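Local coordinates for uncharacterized protein (PDB 4O5P) that probably hydrolyses membrane phospholipids as an effector delivered by the bacterial type VI secretion system, at residues Ala156-Tyr159 with Thr160-Ser164; Asp642-Pro646 with Gly647-Leu651; Gln807-Leu810 with Ala811-Val815; Pro441-Glu444 with Ala445-Ser448; Glu540-Glu543 with Trp544-Val548. All coordinates share one frame; numbering follows the deposited sequence.

Contact 1. Residues Ala156-Tyr159 with Thr160-Ser164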
# COMPACT_ATOMS: atom_id res chain seq x y z
N ALA A 156 21.19 12.63 -2.82
CA ALA A 156 22.22 12.05 -1.97
C ALA A 156 23.60 12.15 -2.62
O ALA A 156 24.57 12.54 -1.96
CB ALA A 156 21.88 10.61 -1.61
N LEU A 157 23.69 11.79 -3.90
CA LEU A 157 24.99 11.90 -4.59
C LEU A 157 25.43 13.36 -4.70
O LEU A 157 26.57 13.70 -4.41
CB LEU A 157 24.93 11.26 -5.99
CG LEU A 157 26.25 10.93 -6.69
CD1 LEU A 157 27.21 10.22 -5.74
CD2 LEU A 157 26.03 10.09 -7.93
N PHE A 158 24.48 14.21 -5.10
CA PHE A 158 24.69 15.64 -5.28
C PHE A 158 25.27 16.25 -4.02
O PHE A 158 26.20 17.05 -4.08
CB PHE A 158 23.35 16.29 -5.61
CG PHE A 158 23.44 17.70 -6.13
CD1 PHE A 158 23.77 17.94 -7.45
CD2 PHE A 158 23.15 18.78 -5.30
CE1 PHE A 158 23.84 19.23 -7.94
CE2 PHE A 158 23.22 20.08 -5.78
CZ PHE A 158 23.56 20.31 -7.11
N TYR A 159 24.72 15.88 -2.86
CA TYR A 159 25.25 16.40 -1.60
C TYR A 159 26.60 15.79 -1.32
O TYR A 159 27.49 16.47 -0.81
CB TYR A 159 24.32 16.10 -0.43
CG TYR A 159 24.76 16.77 0.87
CD1 TYR A 159 25.66 16.15 1.73
CD2 TYR A 159 24.27 18.01 1.23
CE1 TYR A 159 26.06 16.76 2.90
CE2 TYR A 159 24.66 18.63 2.39
CZ TYR A 159 25.55 18.00 3.22
OH TYR A 159 25.94 18.62 4.39
N THR A 160 26.75 14.51 -1.65
CA THR A 160 28.02 13.84 -1.41
C THR A 160 29.15 14.58 -2.10
O THR A 160 30.19 14.84 -1.50
CB THR A 160 27.98 12.38 -1.85
OG1 THR A 160 26.97 11.68 -1.09
CG2 THR A 160 29.31 11.72 -1.60
N LEU A 161 28.93 14.97 -3.36
CA LEU A 161 29.99 15.58 -4.17
C LEU A 161 30.10 17.10 -4.01
O LEU A 161 31.21 17.63 -3.91
CB LEU A 161 29.79 15.23 -5.65
CG LEU A 161 29.82 13.72 -5.94
CD1 LEU A 161 29.37 13.40 -7.36
CD2 LEU A 161 31.20 13.17 -5.70
N LEU A 162 28.97 17.79 -3.98
CA LEU A 162 28.97 19.25 -4.04
C LEU A 162 28.58 19.98 -2.76
O LEU A 162 28.56 21.22 -2.73
CB LEU A 162 28.07 19.71 -5.19
CG LEU A 162 28.67 19.56 -6.58
CD1 LEU A 162 27.62 19.05 -7.57
CD2 LEU A 162 29.24 20.89 -7.04
N LYS A 163 28.23 19.24 -1.71
CA LYS A 163 27.88 19.82 -0.41
C LYS A 163 26.67 20.78 -0.45
O LYS A 163 26.55 21.68 0.38
CB LYS A 163 29.09 20.51 0.22
CG LYS A 163 30.32 19.62 0.32
CD LYS A 163 30.00 18.27 0.97
CE LYS A 163 31.23 17.37 0.97
NZ LYS A 163 30.96 16.01 1.55
N SER A 164 25.79 20.56 -1.41
CA SER A 164 24.49 21.23 -1.42
C SER A 164 23.44 20.18 -1.75
O SER A 164 23.77 19.09 -2.21
CB SER A 164 24.46 22.36 -2.45
OG SER A 164 24.83 21.88 -3.73

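Contact 2. Residues Asp642-Pro646 with Gly647-Leu651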
# COMPACT_ATOMS: atom_id res chain seq x y z
N ASP A 642 -19.89 -17.28 24.80
CA ASP A 642 -19.04 -16.56 25.76
C ASP A 642 -18.12 -17.42 26.61
O ASP A 642 -17.59 -16.93 27.61
CB ASP A 642 -19.88 -15.70 26.68
CG ASP A 642 -19.85 -14.27 26.28
OD1 ASP A 642 -20.60 -13.93 25.35
OD2 ASP A 642 -19.07 -13.49 26.88
N ARG A 643 -17.91 -18.67 26.22
CA ARG A 643 -17.03 -19.55 26.98
C ARG A 643 -15.91 -20.13 26.12
O ARG A 643 -16.11 -21.12 25.40
CB ARG A 643 -17.83 -20.68 27.62
CG ARG A 643 -18.72 -20.24 28.76
CD ARG A 643 -19.50 -21.42 29.30
NE ARG A 643 -19.99 -21.15 30.65
CZ ARG A 643 -20.22 -22.09 31.56
NH1 ARG A 643 -20.02 -23.37 31.28
NH2 ARG A 643 -20.66 -21.75 32.77
N VAL A 644 -14.73 -19.53 26.23
CA VAL A 644 -13.57 -19.97 25.47
C VAL A 644 -13.15 -21.37 25.90
O VAL A 644 -13.12 -21.67 27.09
CB VAL A 644 -12.40 -18.98 25.64
CG1 VAL A 644 -11.16 -19.47 24.92
CG2 VAL A 644 -12.81 -17.61 25.11
N ALA A 645 -12.86 -22.24 24.94
CA ALA A 645 -12.39 -23.58 25.25
C ALA A 645 -11.05 -23.50 25.98
O ALA A 645 -10.28 -22.58 25.75
CB ALA A 645 -12.26 -24.40 23.99
N PRO A 646 -10.79 -24.45 26.90
CA PRO A 646 -9.52 -24.47 27.64
C PRO A 646 -8.34 -24.41 26.70
O PRO A 646 -8.36 -25.11 25.69
CB PRO A 646 -9.56 -25.82 28.35
CG PRO A 646 -11.01 -26.02 28.63
CD PRO A 646 -11.73 -25.47 27.41
N GLY A 647 -7.34 -23.60 27.02
CA GLY A 647 -6.12 -23.52 26.24
C GLY A 647 -6.21 -22.54 25.08
O GLY A 647 -5.22 -22.28 24.39
N GLN A 648 -7.40 -22.01 24.85
CA GLN A 648 -7.60 -21.10 23.72
C GLN A 648 -7.69 -19.65 24.17
O GLN A 648 -8.07 -18.78 23.38
CB GLN A 648 -8.86 -21.48 22.93
CG GLN A 648 -8.84 -22.90 22.33
CD GLN A 648 -7.71 -23.11 21.33
OE1 GLN A 648 -6.89 -24.02 21.47
NE2 GLN A 648 -7.70 -22.29 20.29
N GLU A 649 -7.35 -19.39 25.43
CA GLU A 649 -7.59 -18.08 26.03
C GLU A 649 -6.73 -17.01 25.40
O GLU A 649 -7.21 -15.93 25.06
CB GLU A 649 -7.32 -18.12 27.54
CG GLU A 649 -8.30 -18.98 28.32
CD GLU A 649 -7.98 -20.47 28.22
OE1 GLU A 649 -6.80 -20.84 28.00
OE2 GLU A 649 -8.92 -21.28 28.34
N LYS A 650 -5.45 -17.31 25.26
CA LYS A 650 -4.51 -16.32 24.76
C LYS A 650 -4.85 -15.95 23.31
O LYS A 650 -4.76 -14.78 22.94
CB LYS A 650 -3.07 -16.83 24.93
CG LYS A 650 -2.55 -16.68 26.37
CD LYS A 650 -2.74 -15.24 26.88
CE LYS A 650 -1.97 -14.96 28.18
NZ LYS A 650 -2.10 -13.52 28.62
N LEU A 651 -5.30 -16.94 22.53
CA LEU A 651 -5.70 -16.71 21.14
C LEU A 651 -6.94 -15.80 21.03
O LEU A 651 -6.92 -14.76 20.33
CB LEU A 651 -5.95 -18.05 20.45
CG LEU A 651 -6.32 -18.00 18.97
CD1 LEU A 651 -5.21 -17.33 18.15
CD2 LEU A 651 -6.63 -19.40 18.44
O HOH W 1 -11.27 -21.25 28.98
O HOH W 2 -6.85 -26.52 23.67

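Contact 3. Residues Gln807-Leu810 with Ala811-Val815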
# COMPACT_ATOMS: atom_id res chain seq x y z
N GLN A 807 -24.89 15.53 -27.29
CA GLN A 807 -25.21 16.10 -25.97
C GLN A 807 -24.22 15.67 -24.89
O GLN A 807 -23.74 16.51 -24.09
CB GLN A 807 -26.64 15.78 -25.55
CG GLN A 807 -27.62 16.92 -25.83
CD GLN A 807 -29.05 16.45 -25.83
OE1 GLN A 807 -29.32 15.27 -25.66
NE2 GLN A 807 -29.99 17.38 -26.04
N VAL A 808 -23.91 14.38 -24.86
CA VAL A 808 -22.87 13.89 -23.94
C VAL A 808 -21.60 14.74 -24.05
O VAL A 808 -21.06 15.19 -23.05
CB VAL A 808 -22.52 12.42 -24.20
CG1 VAL A 808 -21.32 11.98 -23.36
CG2 VAL A 808 -23.73 11.52 -23.94
N LEU A 809 -21.18 14.97 -25.29
CA LEU A 809 -19.97 15.70 -25.62
C LEU A 809 -20.02 17.16 -25.19
O LEU A 809 -19.03 17.70 -24.73
CB LEU A 809 -19.67 15.61 -27.12
CG LEU A 809 -18.59 16.55 -27.66
CD1 LEU A 809 -17.23 16.22 -27.08
CD2 LEU A 809 -18.56 16.51 -29.18
N LEU A 810 -21.17 17.80 -25.37
CA LEU A 810 -21.35 19.16 -24.88
C LEU A 810 -21.12 19.21 -23.36
O LEU A 810 -20.35 20.07 -22.85
CB LEU A 810 -22.75 19.66 -25.24
CG LEU A 810 -23.15 21.00 -24.64
CD1 LEU A 810 -22.19 22.06 -25.14
CD2 LEU A 810 -24.58 21.34 -25.02
N ALA A 811 -21.74 18.28 -22.64
CA ALA A 811 -21.58 18.23 -21.18
C ALA A 811 -20.12 17.99 -20.76
O ALA A 811 -19.57 18.72 -19.93
CB ALA A 811 -22.48 17.17 -20.57
N GLN A 812 -19.52 16.96 -21.34
CA GLN A 812 -18.12 16.62 -21.09
C GLN A 812 -17.18 17.78 -21.40
O GLN A 812 -16.25 18.06 -20.63
CB GLN A 812 -17.73 15.39 -21.91
CG GLN A 812 -18.30 14.08 -21.41
CD GLN A 812 -17.73 13.68 -20.06
OE1 GLN A 812 -16.52 13.44 -19.91
NE2 GLN A 812 -18.60 13.61 -19.06
N GLN A 813 -17.41 18.45 -22.53
CA GLN A 813 -16.61 19.60 -22.95
C GLN A 813 -16.70 20.74 -21.95
O GLN A 813 -15.71 21.45 -21.72
CB GLN A 813 -17.11 20.14 -24.30
CG GLN A 813 -16.44 19.56 -25.54
CD GLN A 813 -17.21 19.91 -26.80
OE1 GLN A 813 -18.30 20.48 -26.74
NE2 GLN A 813 -16.65 19.55 -27.95
N THR A 814 -17.89 20.95 -21.39
CA THR A 814 -18.06 22.05 -20.45
C THR A 814 -17.13 21.89 -19.24
O THR A 814 -16.44 22.83 -18.85
CB THR A 814 -19.53 22.25 -20.04
OG1 THR A 814 -20.31 22.56 -21.20
CG2 THR A 814 -19.66 23.39 -19.04
N VAL A 815 -17.08 20.68 -18.68
CA VAL A 815 -16.12 20.38 -17.62
C VAL A 815 -14.68 20.53 -18.13
O VAL A 815 -13.87 21.25 -17.54
CB VAL A 815 -16.30 18.95 -17.08
CG1 VAL A 815 -15.43 18.73 -15.86
CG2 VAL A 815 -17.75 18.70 -16.75

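Contact 4. Residues Pro441-Glu444 with Ala445-Ser448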
# COMPACT_ATOMS: atom_id res chain seq x y z
N PRO A 441 15.38 7.93 23.91
CA PRO A 441 14.24 7.29 24.58
C PRO A 441 12.95 7.17 23.76
O PRO A 441 12.40 6.07 23.70
CB PRO A 441 14.01 8.20 25.79
CG PRO A 441 15.38 8.68 26.14
CD PRO A 441 16.10 8.84 24.82
N LYS A 442 12.50 8.27 23.15
CA LYS A 442 11.26 8.29 22.37
C LYS A 442 11.19 7.16 21.31
O LYS A 442 10.18 6.43 21.19
CB LYS A 442 11.11 9.65 21.69
CG LYS A 442 9.70 9.91 21.14
CD LYS A 442 9.64 11.02 20.09
CE LYS A 442 8.20 11.23 19.59
NZ LYS A 442 7.26 11.63 20.69
N ILE A 443 12.28 7.04 20.56
CA ILE A 443 12.38 6.10 19.45
C ILE A 443 12.51 4.67 19.96
O ILE A 443 11.93 3.74 19.39
CB ILE A 443 13.57 6.46 18.53
CG1 ILE A 443 13.51 7.93 18.12
CG2 ILE A 443 13.61 5.53 17.31
CD1 ILE A 443 12.16 8.38 17.58
N GLU A 444 13.28 4.48 21.02
CA GLU A 444 13.33 3.18 21.67
C GLU A 444 11.93 2.75 22.14
O GLU A 444 11.55 1.59 22.01
CB GLU A 444 14.33 3.18 22.83
CG GLU A 444 14.26 1.93 23.70
CD GLU A 444 15.58 1.58 24.37
OE1 GLU A 444 16.49 2.44 24.42
OE2 GLU A 444 15.72 0.42 24.84
N ALA A 445 11.16 3.70 22.65
CA ALA A 445 9.82 3.37 23.13
C ALA A 445 8.91 3.09 21.95
O ALA A 445 7.87 2.44 22.11
CB ALA A 445 9.26 4.48 24.00
N GLU A 446 9.28 3.57 20.77
CA GLU A 446 8.48 3.29 19.58
C GLU A 446 8.57 1.82 19.15
O GLU A 446 7.80 1.38 18.30
CB GLU A 446 8.84 4.23 18.42
CG GLU A 446 8.26 5.63 18.56
CD GLU A 446 8.46 6.49 17.31
OE1 GLU A 446 9.21 6.06 16.41
OE2 GLU A 446 7.88 7.59 17.24
N PHE A 447 9.51 1.09 19.74
CA PHE A 447 9.75 -0.31 19.39
C PHE A 447 9.38 -1.27 20.52
O PHE A 447 9.69 -2.47 20.44
CB PHE A 447 11.22 -0.52 19.00
CG PHE A 447 11.57 -0.04 17.60
CD1 PHE A 447 11.71 1.31 17.33
CD2 PHE A 447 11.75 -0.95 16.57
CE1 PHE A 447 12.03 1.75 16.05
CE2 PHE A 447 12.07 -0.52 15.28
CZ PHE A 447 12.21 0.82 15.02
N SER A 448 8.72 -0.77 21.57
CA SER A 448 8.37 -1.60 22.74
C SER A 448 7.40 -2.74 22.43
O SER A 448 6.40 -2.55 21.72
CB SER A 448 7.75 -0.73 23.84
OG SER A 448 8.71 0.07 24.48

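Contact 5. Residues Glu540-Glu543 with Trp544-Val548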
# COMPACT_ATOMS: atom_id res chain seq x y z
N GLU A 540 -20.30 32.27 7.44
CA GLU A 540 -19.21 31.29 7.54
C GLU A 540 -18.33 31.57 8.74
O GLU A 540 -17.88 30.63 9.40
CB GLU A 540 -18.35 31.31 6.27
CG GLU A 540 -18.87 30.46 5.11
CD GLU A 540 -18.24 30.84 3.78
OE1 GLU A 540 -17.41 31.79 3.77
OE2 GLU A 540 -18.57 30.21 2.75
N GLN A 541 -18.07 32.85 9.02
CA GLN A 541 -17.23 33.22 10.17
C GLN A 541 -17.95 32.96 11.50
O GLN A 541 -17.33 32.47 12.45
CB GLN A 541 -16.78 34.68 10.09
CG GLN A 541 -15.85 35.10 11.24
CD GLN A 541 -14.37 35.04 10.89
OE1 GLN A 541 -13.99 34.65 9.79
NE2 GLN A 541 -13.52 35.44 11.84
N ALA A 542 -19.23 33.29 11.56
CA ALA A 542 -20.00 32.98 12.77
C ALA A 542 -19.93 31.48 13.05
O ALA A 542 -19.68 31.06 14.18
CB ALA A 542 -21.44 33.45 12.63
N GLU A 543 -20.12 30.68 12.00
CA GLU A 543 -20.00 29.23 12.11
C GLU A 543 -18.60 28.79 12.55
O GLU A 543 -18.46 27.91 13.41
CB GLU A 543 -20.36 28.56 10.79
CG GLU A 543 -21.84 28.26 10.64
CD GLU A 543 -22.29 27.00 11.37
OE1 GLU A 543 -23.52 26.78 11.47
OE2 GLU A 543 -21.43 26.21 11.84
N TRP A 544 -17.57 29.43 11.98
CA TRP A 544 -16.19 29.14 12.32
C TRP A 544 -15.98 29.31 13.81
O TRP A 544 -15.45 28.43 14.48
CB TRP A 544 -15.22 30.05 11.54
CG TRP A 544 -13.80 29.99 12.04
CD1 TRP A 544 -13.26 30.73 13.05
CD2 TRP A 544 -12.76 29.12 11.58
NE1 TRP A 544 -11.93 30.39 13.23
CE2 TRP A 544 -11.61 29.40 12.34
CE3 TRP A 544 -12.68 28.15 10.58
CZ2 TRP A 544 -10.40 28.73 12.14
CZ3 TRP A 544 -11.48 27.48 10.39
CH2 TRP A 544 -10.35 27.78 11.16
N ASP A 545 -16.45 30.44 14.35
CA ASP A 545 -16.28 30.72 15.78
C ASP A 545 -17.14 29.84 16.71
O ASP A 545 -16.68 29.47 17.81
CB ASP A 545 -16.51 32.20 16.05
CG ASP A 545 -15.60 33.09 15.22
OD1 ASP A 545 -14.41 32.74 15.07
OD2 ASP A 545 -16.07 34.13 14.72
N ARG A 546 -18.36 29.50 16.28
CA ARG A 546 -19.15 28.47 16.97
C ARG A 546 -18.32 27.19 17.10
O ARG A 546 -18.27 26.57 18.16
CB ARG A 546 -20.41 28.11 16.17
CG ARG A 546 -21.56 29.11 16.27
CD ARG A 546 -22.87 28.47 15.80
NE ARG A 546 -23.14 28.65 14.37
CZ ARG A 546 -23.62 29.78 13.84
NH1 ARG A 546 -23.84 30.86 14.59
NH2 ARG A 546 -23.86 29.85 12.54
N ASN A 547 -17.67 26.82 16.00
CA ASN A 547 -16.90 25.58 15.92
C ASN A 547 -15.65 25.61 16.78
O ASN A 547 -15.35 24.64 17.50
CB ASN A 547 -16.55 25.29 14.45
CG ASN A 547 -17.76 24.92 13.64
OD1 ASN A 547 -18.73 24.39 14.17
ND2 ASN A 547 -17.73 25.21 12.34
N VAL A 548 -14.92 26.72 16.70
CA VAL A 548 -13.75 26.94 17.53
C VAL A 548 -14.13 26.92 19.00
O VAL A 548 -13.32 26.58 19.86
CB VAL A 548 -13.07 28.28 17.16
CG1 VAL A 548 -11.90 28.58 18.09
CG2 VAL A 548 -12.61 28.24 15.73

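Contact 1. Residues Ala156-Tyr159 with Thr160-Ser164
F158 and L162 meet one turn apart, with the CD1 methyl of L162 lying over one face of the F158 ring in a CH-pi contact 4.2 Å from the ring centroid. An extended first torsion, CG lying anti to the backbone N (chi1 -167°), swings the ring out across the helix to L162 CD1. On a neighbouring flank, L157 and L161 run side by side and point the same way, L157 CG and L161 CD1 being 4.0 Å apart. T160 adds a polar element. Its OG1 donates to A156 O over 2.7 Å, while its own backbone N reaches the same oxygen at 3.0 Å from the opposite face of the carbonyl plane, so that two donors grip A156 O and the hydroxyl is held against the backbone.

The second shell is the helix end itself. Regular bonds run from L161 N to L157 O and from L162 N to F158 O, and the last is K163 N to Y159 O, bent and rising above the carbonyl plane. K163 then turns to positive phi (60°) and ends the helix, placing its CA over a face of the Y159 ring and sending S164 back beside the last turn. There S164 O comes within 3.1 Å of Y159 CA in a CA-H...O contact, and S164 OG lies 3.2 Å from F158 CE2.

The two segments span the C-terminal end of helix 139-162 and the two residues after it. A156, Y159 and T160 pack on strand 111-116, L157 and T160 touch I65 of strand 62-71, and L161 and L162 face helix 195-219.

Contact 2. Residues Asp642-Pro646 with Gly647-Leu651
E649 meets A645 and P646 because its chain folds back on itself: CG stands beside the backbone N (chi1 -67°) and the next bond bends the other way (chi2 79°), which returns the carboxylate over the preceding turn. OE2 then lies 3.3 Å from P646 CA, and both carboxylate oxygens approach G647 N, OE1 at 3.0 Å and OE2 at 3.1 Å, through two bent, weak hydrogen bonds. The amide is thus shared between two acceptors and fully aligned with neither.

The turn beneath the carboxylate is a type II beta turn from A645 to Q648, closed by Q648 N donating to A645 O over 3.1 Å. G647 occupies its third position with positive phi. OE2 of E649 also sits close to A645 O, two acceptors facing each other without a bond, a pairing that would probably be somewhat unfavourable in charge. On the other flank V644 turns its CG1 toward the start of the helix, 3.6 Å from Q648 CB and 3.5 Å from Q648 O. A water beyond the turn donates to P646 O at 2.9 Å and only weakly to Q648 OE1.

Q648 is the N-cap of helix 649-657, so the turn delivers the chain from the short strand 643-644 straight into that helix. A645 is bonded through its backbone to L637, Q648 also rests its side chain on L637 at the end of helix 616-637, and K650 and L651 reach helix 451-463. The connection sits at the protein surface.

Contact 3. Residues Gln807-Leu810 with Ala811-Val815
This contact lies in the last modelled turns of helix 803-814, where T814 bonds back to L810 one turn earlier. T814 OG1 donates to L810 O over 3.0 Å, and T814 N reaches the same oxygen at 3.0 Å, the two arriving from opposite faces of the carbonyl plane. OG1 can do this because it stands beside the backbone N (chi1 -61°), which folds the hydroxyl toward the preceding turn.

Ahead of it the backbone ladder is regular: A811 N bonds to Q807 O, Q812 N to V808 O with a nearly straight N-H (175°), and Q813 N to L809 O at 2.8 Å. On this scaffold L809 and Q813 form an oblique pair. The amide end of Q813 lies against the leucine, its NE2 3.5 Å from L809 CD1 and 3.6 Å from L809 CG, a contact of van der Waals type rather than a bond. Q813 CG also packs here, 3.8 Å from L809 CD1. V808 and Q812 lie alongside one another instead, V808 CG1 and Q812 CG being 4.2 Å apart.

These two, V808 and Q812, look into the protein, touching L795 of helix 795-798 and D754, with Q812 also on T186, whereas L810, Q813 and T814 lie on the exposed side. In chemical terms the hydroxyl of T814 meets its own hydrogen-bonding need inside the helix by sharing L810 O with T814 N, while the glutamine spreads its methylenes and amide over an apolar leucine.

Contact 4. Residues Pro441-Glu444 with Ala445-Ser448
A445 N donates to P441 O over 2.9 Å, the one full helical bond of this short segment. The turn then tightens. E446 N lies 3.0 Å from both K442 O and I443 O and makes only bent, weak bonds to each, and F447 N takes E444 O, three residues back, at 3.1 Å. That donor stands far above the carbonyl plane, 61° out of it. A type I beta turn from A445 to S448 follows, its S448 N to A445 O bond weak.

Among the side chains, I443 and E446 lie side by side and point the same way, I443 CD1 touching E446 OE1 at 3.9 Å. The carboxylate is not left to this apolar neighbour: OE1 accepts a hydrogen bond from H97 ND1, which holds the carboxylate in place. K442 carries a charge of opposite sign, but its NZ stays 5.3 Å from E446 OE2, so any attraction there acts at a distance. F447 brings its ring edge-on to the backbone, with CD1 3.2 Å from I443 O and the oxygen lying in the ring plane; with CG beside the backbone N (chi1 -77°), the CD1 edge reaches that carbonyl. Its CE1 also meets I443 CG2, 4.3 Å away.

F447 is buried, meeting Y411 with the ring planes at about 70°, and Q404 and Q408 hold carbonyls of the turn. A short helix followed by a type I beta turn is a common helix-to-helix connection, here joining helix 441-445 to helix 451-463.

Contact 5. Residues Glu540-Glu543 with Trp544-Val548
E543 and R546 make the charged part of the contact, a salt bridge three residues apart on one helix. E543 OE1 accepts from R546 NH2 at 3.3 Å and from R546 NE at 3.5 Å, both weak bonds, and lies at the edge of the guanidinium in its plane. The carboxylate plane itself stands 90° to that of the guanidinium. A bend at chi3 (-91°) brings the arginine end back along the helix, where one face of the guanidinium lies over the backbone of A542 and E543, while E543 CG touches R546 NH2 at 3.2 Å.

Other polar contacts are looser. Q541 and D545 cross with their amide and carboxylate planes steeply inclined, Q541 CG meeting D545 OD2 at 3.6 Å. D545 OD2 also approaches Q541 O, 3.1 Å away, both being acceptors, so no bond forms. Likewise N547 ND2 comes to 3.0 Å from E543 O, but its angle is too poor for a hydrogen bond.

The backbone bonds are the regular helical set, W544 N to E540 O, D545 N to Q541 O, R546 N to A542 O and N547 N to E543 O, and they set the spacing of the side chains along the helix.

Apolar packing falls to W544, which hangs its indole off the helix with CG anti to the backbone N (chi1 169°). One face carries V548 CG2, and the indole touches L516 and R520 of helix 507-528. W544 and N547 turn inward against that neighbour, while E543, D545 and R546 line the outer side, as is usual in an amphipathic surface helix such as 538-550.

In the fold
All five contacts are local and none touches another, so they sample separate parts of the chain. Contact 1 lies at the end of a helix packed on the mixed central sheet, whose topology fits an alpha/beta hydrolase. There S237, H379 and D281 form a probable Ser-His-Asp triad, in which no contact takes part. Contact 4 is closest to contact 2, about 15 Å between nearest atoms, and about 21 Å from contact 1. Contacts 3 and 5 are about 22 Å apart at their nearest atoms. Contacts 2 and 3, with centres 62 Å apart, lie on opposite sides of the chain's centre.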